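Local coordinates for aldehyde dehydrogenase family protein (Pseudomonas syringae pv. tomato, PDB 5IUV), which probably oxidises indole-3-acetaldehyde to the auxin indole-3-acetic acid with NAD+ as cofactor, a reaction that contributes to the virulence of this plant pathogen, at residues Ile88-Leu93 with Gln205-Ala210; Val276-Pro281 with Glu311-Asp316; Asp58-Val63 with Ala232-Val237. All coordinates share one frame; numbering follows the deposited sequence.

Contact 1. Residues Ile88-Leu93 with Gln205-Ala210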
ATOM      1  N   ILE A  88     -13.090   6.470 -19.624  1.00  7.52           N
ATOM      2  CA  ILE A  88     -14.437   5.962 -19.401  1.00  7.78           C
ATOM      3  C   ILE A  88     -15.340   6.237 -20.617  1.00  7.89           C
ATOM      4  O   ILE A  88     -16.121   5.369 -21.013  1.00  8.24           O
ATOM      5  CB  ILE A  88     -15.032   6.558 -18.103  1.00  9.43           C
ATOM      6  CG1 ILE A  88     -14.223   6.057 -16.901  1.00  9.35           C
ATOM      7  CG2 ILE A  88     -16.498   6.187 -17.940  1.00 13.21           C
ATOM      8  CD1 ILE A  88     -14.517   6.795 -15.574  1.00  9.51           C
ATOM      9  N   ARG A  89     -15.211   7.413 -21.233  1.00  9.22           N
ATOM     10  CA  ARG A  89     -15.929   7.690 -22.486  1.00 10.52           C
ATOM     11  C   ARG A  89     -15.478   6.755 -23.609  1.00  9.23           C
ATOM     12  O   ARG A  89     -16.292   6.319 -24.422  1.00  8.06           O
ATOM     13  CB  ARG A  89     -15.737   9.148 -22.929  1.00 12.80           C
ATOM     14  CG  ARG A  89     -16.511  10.167 -22.096  1.00 17.16           C
ATOM     15  CD  ARG A  89     -16.573  11.527 -22.798  1.00 17.96           C
ATOM     16  NE  ARG A  89     -15.243  12.055 -23.104  1.00 18.43           N
ATOM     17  CZ  ARG A  89     -14.519  12.787 -22.261  1.00 18.29           C
ATOM     18  NH1 ARG A  89     -14.994  13.077 -21.055  1.00 15.83           N
ATOM     19  NH2 ARG A  89     -13.323  13.233 -22.622  1.00 18.02           N
ATOM     20  N   PHE A  90     -14.181   6.459 -23.645  1.00  8.92           N
ATOM     21  CA  PHE A  90     -13.607   5.533 -24.628  1.00  8.81           C
ATOM     22  C   PHE A  90     -14.276   4.170 -24.466  1.00  9.82           C
ATOM     23  O   PHE A  90     -14.748   3.572 -25.439  1.00  8.27           O
ATOM     24  CB  PHE A  90     -12.084   5.446 -24.433  1.00  7.18           C
ATOM     25  CG  PHE A  90     -11.331   4.722 -25.548  1.00  7.10           C
ATOM     26  CD1 PHE A  90     -11.976   4.260 -26.687  1.00  8.84           C
ATOM     27  CD2 PHE A  90      -9.962   4.504 -25.427  1.00 11.63           C
ATOM     28  CE1 PHE A  90     -11.260   3.595 -27.698  1.00  7.89           C
ATOM     29  CE2 PHE A  90      -9.239   3.847 -26.428  1.00  9.85           C
ATOM     30  CZ  PHE A  90      -9.894   3.390 -27.562  1.00  9.04           C
ATOM     31  N   ALA A  91     -14.334   3.692 -23.225  1.00  9.74           N
ATOM     32  CA  ALA A  91     -14.996   2.428 -22.946  1.00  8.56           C
ATOM     33  C   ALA A  91     -16.463   2.507 -23.360  1.00  8.35           C
ATOM     34  O   ALA A  91     -17.006   1.568 -23.949  1.00  8.50           O
ATOM     35  CB  ALA A  91     -14.869   2.069 -21.479  1.00  9.17           C
ATOM     36  N   GLY A  92     -17.099   3.635 -23.056  1.00  8.36           N
ATOM     37  CA  GLY A  92     -18.492   3.846 -23.415  1.00  8.46           C
ATOM     38  C   GLY A  92     -18.767   3.761 -24.908  1.00 12.76           C
ATOM     39  O   GLY A  92     -19.842   3.306 -25.330  1.00 11.21           O
ATOM     40  N   LEU A  93     -17.808   4.203 -25.717  1.00  9.77           N
ATOM     41  CA  LEU A  93     -17.974   4.169 -27.165  1.00 10.48           C
ATOM     42  C   LEU A  93     -17.804   2.754 -27.713  1.00 10.00           C
ATOM     43  O   LEU A  93     -18.376   2.418 -28.744  1.00 10.94           O
ATOM     44  CB  LEU A  93     -16.995   5.128 -27.847  1.00  9.98           C
ATOM     45  CG  LEU A  93     -17.357   6.609 -27.696  1.00 12.27           C
ATOM     46  CD1 LEU A  93     -16.246   7.505 -28.234  1.00 12.94           C
ATOM     47  CD2 LEU A  93     -18.679   6.913 -28.390  1.00 14.10           C
ATOM     48  N   GLN A 205     -10.498   5.378 -34.392  1.00  8.62           N
ATOM     49  CA  GLN A 205     -11.434   6.481 -34.577  1.00 11.85           C
ATOM     50  C   GLN A 205     -12.223   6.783 -33.308  1.00 12.78           C
ATOM     51  O   GLN A 205     -12.469   7.945 -32.968  1.00 13.72           O
ATOM     52  CB  GLN A 205     -12.394   6.161 -35.721  1.00 17.24           C
ATOM     53  CG  GLN A 205     -13.648   7.012 -35.729  1.00 25.13           C
ATOM     54  CD  GLN A 205     -13.397   8.393 -36.284  1.00 34.45           C
ATOM     55  OE1 GLN A 205     -13.410   9.387 -35.551  1.00 38.17           O
ATOM     56  NE2 GLN A 205     -13.174   8.468 -37.594  1.00 36.70           N
ATOM     57  N   LEU A 206     -12.640   5.728 -32.618  1.00 10.35           N
ATOM     58  CA  LEU A 206     -13.388   5.887 -31.382  1.00 10.04           C
ATOM     59  C   LEU A 206     -12.541   6.575 -30.314  1.00  9.99           C
ATOM     60  O   LEU A 206     -13.062   7.361 -29.519  1.00  9.22           O
ATOM     61  CB  LEU A 206     -13.888   4.535 -30.875  1.00 12.01           C
ATOM     62  CG  LEU A 206     -14.867   3.798 -31.788  1.00 12.96           C
ATOM     63  CD1 LEU A 206     -15.357   2.515 -31.110  1.00 12.06           C
ATOM     64  CD2 LEU A 206     -16.044   4.701 -32.168  1.00 13.94           C
ATOM     65  N   ALA A 207     -11.240   6.290 -30.302  1.00  6.91           N
ATOM     66  CA  ALA A 207     -10.343   6.918 -29.335  1.00  9.32           C
ATOM     67  C   ALA A 207     -10.356   8.438 -29.505  1.00 10.36           C
ATOM     68  O   ALA A 207     -10.468   9.180 -28.530  1.00 11.35           O
ATOM     69  CB  ALA A 207      -8.929   6.370 -29.479  1.00  7.79           C
ATOM     70  N   ILE A 208     -10.266   8.892 -30.750  1.00  9.50           N
ATOM     71  CA  ILE A 208     -10.340  10.321 -31.050  1.00 12.91           C
ATOM     72  C   ILE A 208     -11.685  10.910 -30.618  1.00 12.60           C
ATOM     73  O   ILE A 208     -11.744  11.986 -30.014  1.00 12.39           O
ATOM     74  CB  ILE A 208     -10.118  10.585 -32.560  1.00 15.61           C
ATOM     75  CG1 ILE A 208      -8.691  10.209 -32.950  1.00 15.81           C
ATOM     76  CG2 ILE A 208     -10.373  12.049 -32.901  1.00 17.44           C
ATOM     77  CD1 ILE A 208      -7.622  10.997 -32.202  1.00 16.11           C
ATOM     78  N   GLU A 209     -12.767  10.198 -30.912  1.00 10.09           N
ATOM     79  CA  GLU A 209     -14.092  10.676 -30.539  1.00 12.74           C
ATOM     80  C   GLU A 209     -14.239  10.780 -29.012  1.00 11.26           C
ATOM     81  O   GLU A 209     -14.915  11.673 -28.513  1.00 11.98           O
ATOM     82  CB  GLU A 209     -15.184   9.773 -31.125  1.00 15.67           C
ATOM     83  CG  GLU A 209     -16.592  10.303 -30.888  1.00 22.14           C
ATOM     84  CD  GLU A 209     -17.678   9.363 -31.382  1.00 26.67           C
ATOM     85  OE1 GLU A 209     -17.355   8.352 -32.055  1.00 25.85           O
ATOM     86  OE2 GLU A 209     -18.861   9.644 -31.090  1.00 28.63           O
ATOM     87  N   ALA A 210     -13.584   9.890 -28.274  1.00  8.81           N
ATOM     88  CA  ALA A 210     -13.639   9.947 -26.809  1.00 10.13           C
ATOM     89  C   ALA A 210     -12.841  11.126 -26.238  1.00 10.40           C
ATOM     90  O   ALA A 210     -13.080  11.558 -25.109  1.00 12.45           O
ATOM     91  CB  ALA A 210     -13.139   8.640 -26.206  1.00  9.98           C
TER
HETATM   92  O   HOH W   1     -16.235  12.118 -26.135  1.00 42.21           O

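Contact 2. Residues Val276-Pro281 with Glu311-Asp316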
ATOM      1  N   VAL A 276      -8.097 -32.311 -10.823  1.00 13.71           N
ATOM      2  CA  VAL A 276      -9.354 -32.689 -10.202  1.00 16.04           C
ATOM      3  C   VAL A 276      -9.129 -33.806  -9.193  1.00 16.03           C
ATOM      4  O   VAL A 276      -8.795 -34.935  -9.560  1.00 14.48           O
ATOM      5  CB  VAL A 276     -10.386 -33.137 -11.253  1.00 17.30           C
ATOM      6  CG1 VAL A 276     -11.722 -33.444 -10.592  1.00 14.53           C
ATOM      7  CG2 VAL A 276     -10.549 -32.062 -12.325  1.00 14.00           C
ATOM      8  N   PHE A 277      -9.297 -33.477  -7.918  1.00 15.18           N
ATOM      9  CA  PHE A 277      -9.149 -34.451  -6.842  1.00 15.74           C
ATOM     10  C   PHE A 277     -10.449 -35.196  -6.609  1.00 15.83           C
ATOM     11  O   PHE A 277     -11.529 -34.692  -6.919  1.00 16.40           O
ATOM     12  CB  PHE A 277      -8.710 -33.774  -5.546  1.00 16.39           C
ATOM     13  CG  PHE A 277      -7.262 -33.400  -5.515  1.00 19.61           C
ATOM     14  CD1 PHE A 277      -6.294 -34.340  -5.190  1.00 21.69           C
ATOM     15  CD2 PHE A 277      -6.862 -32.103  -5.793  1.00 19.71           C
ATOM     16  CE1 PHE A 277      -4.955 -33.994  -5.152  1.00 21.25           C
ATOM     17  CE2 PHE A 277      -5.526 -31.750  -5.751  1.00 20.70           C
ATOM     18  CZ  PHE A 277      -4.571 -32.698  -5.434  1.00 20.36           C
ATOM     19  N   ALA A 278     -10.334 -36.396  -6.047  1.00 16.75           N
ATOM     20  CA  ALA A 278     -11.487 -37.231  -5.750  1.00 18.65           C
ATOM     21  C   ALA A 278     -12.483 -36.513  -4.846  1.00 18.68           C
ATOM     22  O   ALA A 278     -13.687 -36.752  -4.934  1.00 20.73           O
ATOM     23  CB  ALA A 278     -11.038 -38.545  -5.107  1.00 18.48           C
ATOM     24  N   ASP A 279     -11.994 -35.634  -3.979  1.00 15.35           N
ATOM     25  CA  ASP A 279     -12.890 -34.952  -3.047  1.00 18.39           C
ATOM     26  C   ASP A 279     -13.305 -33.554  -3.515  1.00 18.62           C
ATOM     27  O   ASP A 279     -13.612 -32.693  -2.694  1.00 16.95           O
ATOM     28  CB  ASP A 279     -12.254 -34.873  -1.654  1.00 18.66           C
ATOM     29  CG  ASP A 279     -11.063 -33.929  -1.589  1.00 20.00           C
ATOM     30  OD1 ASP A 279     -10.511 -33.541  -2.639  1.00 21.24           O
ATOM     31  OD2 ASP A 279     -10.662 -33.582  -0.461  1.00 20.08           O
ATOM     32  N   ALA A 280     -13.309 -33.328  -4.828  1.00 15.51           N
ATOM     33  CA  ALA A 280     -13.904 -32.113  -5.386  1.00 15.57           C
ATOM     34  C   ALA A 280     -15.333 -31.966  -4.876  1.00 15.08           C
ATOM     35  O   ALA A 280     -16.065 -32.951  -4.804  1.00 15.45           O
ATOM     36  CB  ALA A 280     -13.887 -32.149  -6.919  1.00 16.49           C
ATOM     37  N   PRO A 281     -15.736 -30.737  -4.513  1.00 16.59           N
ATOM     38  CA  PRO A 281     -17.070 -30.538  -3.926  1.00 17.59           C
ATOM     39  C   PRO A 281     -18.211 -30.851  -4.897  1.00 19.93           C
ATOM     40  O   PRO A 281     -19.270 -31.308  -4.474  1.00 20.90           O
ATOM     41  CB  PRO A 281     -17.074 -29.050  -3.542  1.00 16.41           C
ATOM     42  CG  PRO A 281     -15.997 -28.429  -4.350  1.00 17.02           C
ATOM     43  CD  PRO A 281     -14.950 -29.492  -4.547  1.00 15.55           C
ATOM     44  N   GLU A 311      -7.471 -37.504 -10.330  1.00 17.87           N
ATOM     45  CA  GLU A 311      -7.120 -38.517  -9.340  1.00 16.56           C
ATOM     46  C   GLU A 311      -7.674 -39.858  -9.815  1.00 17.78           C
ATOM     47  O   GLU A 311      -8.838 -39.955 -10.212  1.00 15.40           O
ATOM     48  CB  GLU A 311      -7.661 -38.153  -7.954  1.00 17.00           C
ATOM     49  CG  GLU A 311      -7.136 -39.045  -6.834  1.00 20.38           C
ATOM     50  CD  GLU A 311      -7.335 -38.447  -5.449  1.00 24.21           C
ATOM     51  OE1 GLU A 311      -7.857 -37.314  -5.343  1.00 22.92           O
ATOM     52  OE2 GLU A 311      -6.965 -39.118  -4.463  1.00 26.22           O
ATOM     53  N   ARG A 312      -6.830 -40.884  -9.795  1.00 15.92           N
ATOM     54  CA  ARG A 312      -7.145 -42.130 -10.490  1.00 19.19           C
ATOM     55  C   ARG A 312      -8.446 -42.780 -10.003  1.00 20.48           C
ATOM     56  O   ARG A 312      -9.187 -43.345 -10.801  1.00 22.49           O
ATOM     57  CB  ARG A 312      -5.981 -43.114 -10.357  1.00 22.80           C
ATOM     58  CG  ARG A 312      -6.139 -44.363 -11.216  1.00 26.58           C
ATOM     59  CD  ARG A 312      -4.803 -45.036 -11.476  1.00 27.24           C
ATOM     60  NE  ARG A 312      -3.890 -44.165 -12.210  1.00 27.50           N
ATOM     61  CZ  ARG A 312      -2.724 -43.740 -11.735  1.00 25.98           C
ATOM     62  NH1 ARG A 312      -2.321 -44.124 -10.531  1.00 21.53           N
ATOM     63  NH2 ARG A 312      -1.956 -42.938 -12.470  1.00 25.41           N
ATOM     64  N   SER A 313      -8.734 -42.658  -8.711  1.00 20.29           N
ATOM     65  CA  SER A 313      -9.899 -43.307  -8.117  1.00 22.72           C
ATOM     66  C   SER A 313     -11.249 -42.771  -8.624  1.00 23.20           C
ATOM     67  O   SER A 313     -12.276 -43.415  -8.424  1.00 23.65           O
ATOM     68  CB  SER A 313      -9.841 -43.187  -6.590  1.00 25.88           C
ATOM     69  OG  SER A 313      -9.783 -41.831  -6.184  1.00 27.48           O
ATOM     70  N   ILE A 314     -11.260 -41.600  -9.264  1.00 19.69           N
ATOM     71  CA  ILE A 314     -12.505 -41.083  -9.838  1.00 19.47           C
ATOM     72  C   ILE A 314     -12.468 -41.017 -11.365  1.00 19.51           C
ATOM     73  O   ILE A 314     -13.436 -40.595 -12.001  1.00 18.84           O
ATOM     74  CB  ILE A 314     -12.852 -39.669  -9.307  1.00 21.61           C
ATOM     75  CG1 ILE A 314     -11.714 -38.688  -9.592  1.00 19.74           C
ATOM     76  CG2 ILE A 314     -13.185 -39.719  -7.822  1.00 22.99           C
ATOM     77  CD1 ILE A 314     -12.167 -37.247  -9.734  1.00 22.27           C
ATOM     78  N   LYS A 315     -11.350 -41.436 -11.945  1.00 18.31           N
ATOM     79  CA  LYS A 315     -11.134 -41.319 -13.384  1.00 20.69           C
ATOM     80  C   LYS A 315     -12.213 -42.027 -14.210  1.00 22.35           C
ATOM     81  O   LYS A 315     -12.738 -41.461 -15.172  1.00 22.51           O
ATOM     82  CB  LYS A 315      -9.749 -41.861 -13.732  1.00 24.75           C
ATOM     83  CG  LYS A 315      -9.595 -42.354 -15.154  1.00 30.92           C
ATOM     84  CD  LYS A 315      -9.423 -41.216 -16.127  1.00 33.07           C
ATOM     85  CE  LYS A 315      -8.682 -41.695 -17.362  1.00 36.00           C
ATOM     86  NZ  LYS A 315      -9.370 -42.835 -18.031  1.00 38.08           N
ATOM     87  N   ASP A 316     -12.556 -43.256 -13.828  1.00 23.64           N
ATOM     88  CA  ASP A 316     -13.528 -44.038 -14.587  1.00 23.91           C
ATOM     89  C   ASP A 316     -14.930 -43.433 -14.547  1.00 21.65           C
ATOM     90  O   ASP A 316     -15.709 -43.591 -15.486  1.00 21.82           O
ATOM     91  CB  ASP A 316     -13.570 -45.482 -14.077  1.00 28.95           C
ATOM     92  CG  ASP A 316     -12.350 -46.282 -14.491  1.00 33.68           C
ATOM     93  OD1 ASP A 316     -11.691 -45.894 -15.478  1.00 34.60           O
ATOM     94  OD2 ASP A 316     -12.055 -47.304 -13.834  1.00 38.50           O
TER
HETATM   95  O   HOH W   2      -8.978 -36.418  -2.982  1.00 21.11           O

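Contact 3. Residues Asp58-Val63 with Ala232-Val237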
ATOM      1  N   ASP A  58       6.542   3.138 -41.829  1.00 11.59           N
ATOM      2  CA  ASP A  58       5.320   3.490 -41.126  1.00 11.38           C
ATOM      3  C   ASP A  58       5.527   3.465 -39.612  1.00 11.39           C
ATOM      4  O   ASP A  58       4.965   4.298 -38.895  1.00  8.43           O
ATOM      5  CB  ASP A  58       4.188   2.551 -41.544  1.00 12.28           C
ATOM      6  CG  ASP A  58       4.024   2.490 -43.051  1.00 14.90           C
ATOM      7  OD1 ASP A  58       3.580   3.498 -43.644  1.00 16.43           O
ATOM      8  OD2 ASP A  58       4.361   1.445 -43.646  1.00 15.46           O
ATOM      9  N   ALA A  59       6.333   2.516 -39.137  1.00  9.24           N
ATOM     10  CA  ALA A  59       6.735   2.487 -37.737  1.00 10.54           C
ATOM     11  C   ALA A  59       7.433   3.791 -37.367  1.00 11.52           C
ATOM     12  O   ALA A  59       7.150   4.381 -36.330  1.00 10.83           O
ATOM     13  CB  ALA A  59       7.651   1.299 -37.456  1.00  9.13           C
ATOM     14  N   GLN A  60       8.348   4.235 -38.223  1.00 11.34           N
ATOM     15  CA  GLN A  60       9.052   5.492 -37.995  1.00 11.99           C
ATOM     16  C   GLN A  60       8.096   6.674 -37.880  1.00 12.13           C
ATOM     17  O   GLN A  60       8.220   7.489 -36.965  1.00 12.50           O
ATOM     18  CB  GLN A  60      10.059   5.753 -39.113  1.00 14.34           C
ATOM     19  CG  GLN A  60      10.807   7.074 -38.966  1.00 15.80           C
ATOM     20  CD  GLN A  60      11.657   7.139 -37.695  1.00 18.48           C
ATOM     21  OE1 GLN A  60      12.224   6.138 -37.251  1.00 17.47           O
ATOM     22  NE2 GLN A  60      11.753   8.327 -37.117  1.00 18.96           N
ATOM     23  N   ARG A  61       7.139   6.778 -38.802  1.00 11.17           N
ATOM     24  CA  ARG A  61       6.219   7.902 -38.762  1.00 10.57           C
ATOM     25  C   ARG A  61       5.310   7.821 -37.539  1.00 10.46           C
ATOM     26  O   ARG A  61       5.007   8.839 -36.923  1.00  8.66           O
ATOM     27  CB  ARG A  61       5.371   7.984 -40.038  1.00 10.84           C
ATOM     28  CG  ARG A  61       4.530   9.254 -40.098  1.00 15.73           C
ATOM     29  CD  ARG A  61       4.144   9.649 -41.524  1.00 20.35           C
ATOM     30  NE  ARG A  61       3.118   8.794 -42.115  1.00 23.32           N
ATOM     31  CZ  ARG A  61       1.810   9.011 -41.998  1.00 25.16           C
ATOM     32  NH1 ARG A  61       1.366  10.046 -41.293  1.00 22.43           N
ATOM     33  NH2 ARG A  61       0.942   8.191 -42.583  1.00 24.84           N
ATOM     34  N   ALA A  62       4.877   6.615 -37.188  1.00  9.56           N
ATOM     35  CA  ALA A  62       3.981   6.461 -36.043  1.00 10.26           C
ATOM     36  C   ALA A  62       4.698   6.812 -34.737  1.00  9.31           C
ATOM     37  O   ALA A  62       4.108   7.414 -33.832  1.00  9.10           O
ATOM     38  CB  ALA A  62       3.430   5.044 -35.985  1.00  9.54           C
ATOM     39  N   VAL A  63       5.970   6.433 -34.639  1.00  9.45           N
ATOM     40  CA  VAL A  63       6.723   6.671 -33.414  1.00  9.54           C
ATOM     41  C   VAL A  63       7.069   8.156 -33.285  1.00  9.12           C
ATOM     42  O   VAL A  63       7.004   8.719 -32.188  1.00  8.06           O
ATOM     43  CB  VAL A  63       8.003   5.806 -33.357  1.00  9.04           C
ATOM     44  CG1 VAL A  63       8.898   6.240 -32.199  1.00 10.95           C
ATOM     45  CG2 VAL A  63       7.635   4.323 -33.217  1.00  9.31           C
ATOM     46  N   ALA A 232       9.786  -3.230 -32.476  1.00  7.91           N
ATOM     47  CA  ALA A 232      10.597  -3.838 -31.422  1.00 10.09           C
ATOM     48  C   ALA A 232      12.070  -3.428 -31.506  1.00 10.52           C
ATOM     49  O   ALA A 232      12.778  -3.403 -30.493  1.00 10.33           O
ATOM     50  CB  ALA A 232      10.472  -5.345 -31.474  1.00 12.14           C
ATOM     51  N   LEU A 233      12.529  -3.101 -32.706  1.00  9.02           N
ATOM     52  CA  LEU A 233      13.906  -2.646 -32.898  1.00  9.81           C
ATOM     53  C   LEU A 233      14.046  -1.123 -32.878  1.00  9.43           C
ATOM     54  O   LEU A 233      15.152  -0.602 -33.021  1.00  9.07           O
ATOM     55  CB  LEU A 233      14.461  -3.175 -34.223  1.00 10.83           C
ATOM     56  CG  LEU A 233      14.833  -4.651 -34.295  1.00 10.94           C
ATOM     57  CD1 LEU A 233      15.022  -5.078 -35.747  1.00  9.72           C
ATOM     58  CD2 LEU A 233      16.105  -4.894 -33.494  1.00 10.75           C
ATOM     59  N   HIS A 234      12.939  -0.406 -32.720  1.00  9.20           N
ATOM     60  CA  HIS A 234      12.999   1.052 -32.863  1.00 10.32           C
ATOM     61  C   HIS A 234      13.766   1.705 -31.714  1.00 10.23           C
ATOM     62  O   HIS A 234      13.556   1.372 -30.554  1.00 10.18           O
ATOM     63  CB  HIS A 234      11.600   1.661 -32.964  1.00  7.57           C
ATOM     64  CG  HIS A 234      11.590   3.002 -33.630  1.00 10.65           C
ATOM     65  ND1 HIS A 234      11.992   4.154 -32.988  1.00 11.56           N
ATOM     66  CD2 HIS A 234      11.256   3.370 -34.889  1.00 11.57           C
ATOM     67  CE1 HIS A 234      11.896   5.176 -33.822  1.00 12.14           C
ATOM     68  NE2 HIS A 234      11.448   4.728 -34.981  1.00 12.01           N
ATOM     69  N   MET A 235      14.646   2.645 -32.051  1.00 10.24           N
ATOM     70  CA  MET A 235      15.522   3.259 -31.060  1.00 10.04           C
ATOM     71  C   MET A 235      14.832   4.327 -30.207  1.00 10.43           C
ATOM     72  O   MET A 235      15.423   4.832 -29.255  1.00 11.94           O
ATOM     73  CB  MET A 235      16.756   3.866 -31.746  1.00 10.25           C
ATOM     74  CG  MET A 235      17.642   2.830 -32.432  1.00 11.00           C
ATOM     75  SD  MET A 235      18.345   1.686 -31.229  1.00 14.25           S
ATOM     76  CE  MET A 235      19.509   2.766 -30.402  1.00 19.60           C
ATOM     77  N   ASP A 236      13.594   4.676 -30.536  1.00  8.23           N
ATOM     78  CA  ASP A 236      12.885   5.676 -29.738  1.00  9.05           C
ATOM     79  C   ASP A 236      11.573   5.133 -29.161  1.00  7.64           C
ATOM     80  O   ASP A 236      10.701   5.894 -28.747  1.00  7.77           O
ATOM     81  CB  ASP A 236      12.625   6.941 -30.571  1.00 12.42           C
ATOM     82  CG  ASP A 236      12.253   8.146 -29.708  1.00 18.73           C
ATOM     83  OD1 ASP A 236      12.905   8.354 -28.666  1.00 18.72           O
ATOM     84  OD2 ASP A 236      11.301   8.876 -30.064  1.00 20.07           O
ATOM     85  N   VAL A 237      11.438   3.812 -29.141  1.00  6.65           N
ATOM     86  CA  VAL A 237      10.349   3.174 -28.405  1.00  5.87           C
ATOM     87  C   VAL A 237      10.884   2.804 -27.025  1.00  9.24           C
ATOM     88  O   VAL A 237      11.924   2.148 -26.918  1.00 10.87           O
ATOM     89  CB  VAL A 237       9.811   1.920 -29.138  1.00  8.33           C
ATOM     90  CG1 VAL A 237       8.890   1.105 -28.235  1.00  5.71           C
ATOM     91  CG2 VAL A 237       9.086   2.315 -30.424  1.00  9.71           C
TER

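Contact 1. Residues Ile88-Leu93 with Gln205-Ala210
Phe90 and Ala210 bring the two helices together, their CA atoms 4.9 Å apart, where the axes of 88-93 and 205-210 approach to 8.6 Å at 134° between their N-to-C directions. Such closeness illustrates how a small residue admits a neighbouring backbone: Ala210 CB rests 3.5 Å from Phe90 CA, against main chain as much as side chain. The Phe90 ring, its CG anti to the backbone N (chi1 -169°), reaches across to the preceding turn of the partner helix. There Ala207 lies over one face, its CA 4.0 Å from the ring centroid in a CH-pi contact displaced toward the rim, while its CB touches CZ. Leu93 works through one branch in particular. Its CD1 enters between Leu206, Glu209 and Ala210, 3.4 Å from Leu206 O, and the side chains of Leu93 and Glu209 cross obliquely, the carboxylate end of Glu209 passing beside CD2. At the other end of the contact a polar grip replaces packing. Arg89, bent at chi3 (-57°), turns the edge of its guanidinium to Ala210 O, and NE and NH2 both donate to that single carbonyl oxygen, each at 3.0 Å. The oxygen sits close to the guanidinium plane, and the paired bonds limit rotation of the guanidinium. A water donates to Glu209 O and takes a weak bond from Arg89 NE, so the arginine serves two successive carbonyls, one directly and one through solvent. Leu128 of helix 113-134 packs against Phe90 and Ala91. The whole is helix-on-helix packing in the aldehyde dehydrogenase fold, joining helix 80-96 to helix 198-210, which lies between strands 187-191 and 217-219 of the cofactor-binding domain's Rossmann-like sheet.

Contact 2. Residues Val276-Pro281 with Glu311-Asp316
Glu311 and Phe277 meet at about a right angle, the carboxylate and ring planes standing 88° apart, and this crossing sets the ring edge beside the carboxylate. The glutamate extends from the backbone with CG anti to N and stays stretched beyond it, which carries OE1 to the ring's edge, 3.4 Å from Phe277 CD1. The same oxygen accepts a bond from Ala278 N, 2.7 Å long and nearly straight at 177°. The donor comes from above the carboxylate plane, 42° out of it, so the amide meets the group obliquely. A water gives OE1 a second hydrogen bond and accepts one from Asp279 N; the glutamate thus reaches two consecutive amides of the turn, one directly and one by relay. Phe277 also packs edge-to-face with Phe412.

Below this polar cluster the contact is apolar. Ile314 holds CG1 between its backbone N and carbonyl carbon, sending CD1 to Val276 CG1 at 3.9 Å, where the two side chains cross at roughly a right angle. Its other branch, CG2, lies 3.7 Å from Ala278 CB, a methyl that also approaches Ser313 OG. Backbone joins backbone through Glu311 N and Val276 O, 3.0 Å apart, the last link between parallel strands 273-276 and 307-311 before each chain turns away, one into a type I beta turn at Phe277-Ala280 and the other into helix 312-326. OE1 serves as acceptor for Ala278 N where the strand ladder ends, apparently in place of a strand carbonyl. Its two donors and the aromatic edge beside it would probably stabilise the negative charge, an effect partly offset by the nearby Asp279 carboxylate, and the turn is tied to the start of the neighbouring helix.

Contact 3. Residues Asp58-Val63 with Ala232-Val237
His234 NE2 donates to Gln60 OE1 over 2.8 Å, a hydrogen bond that joins helix 56-72 to the loop that leads from helix 224-232 into strand 239-243 of the Rossmann-like sheet of the aldehyde dehydrogenase fold. The bond is bent, 140° at the hydrogen, and the donor stands above the amide's carbonyl plane, 51° out of it. Gln60 reaches the ring by a bend at chi2, its side chain crossing the histidine at about a right angle, while its NE2 turns to Glu64. The imidazole is held from its other nitrogen too: ND1 accepts from Asp236 N at 3.0 Å, close to the ring plane, within the type I turn His234-Val237. Used this way, ND1 as acceptor and NE2 as donor, the ring is consistent with a neutral histidine protonated on NE2, and the two bonds together fix its rotation.

Val63 covers one face. Its CG1 lies 4.0 Å from the ring centroid in a CH-pi contact, 28° off the normal, with CE1 the nearest ring atom. That methyl also nears the backbone and CB of Asp236, whose carboxylate is engaged by Arg67 in a salt bridge further along the same helix. The second branch of the valine turns to the end of the loop, where Val63 CG2 meets Val237 CG2 at 3.7 Å.

In the fold
A helix is fastened in three different ways: to another helix (contact 1), to a loop (contact 3), and by its start to a turn (contact 2). Contacts 1 and 3 lie about 25 Å apart between centres, though helices 56-72 and 80-96 follow each other in the chain and both pack on the cofactor-binding part. Contact 2 belongs to the mixed sheet that holds strands 273-276 and 307-311, across the chain's centre, about 48 Å from contact 1 and 53 Å from contact 3 between centres. Contact 3 lies near the cofactor pocket, the Ala59 side chain about 11 Å from bound NAD and about 8 Å from that of Lys191; contacts 1 and 2 lie away from the annotated sites.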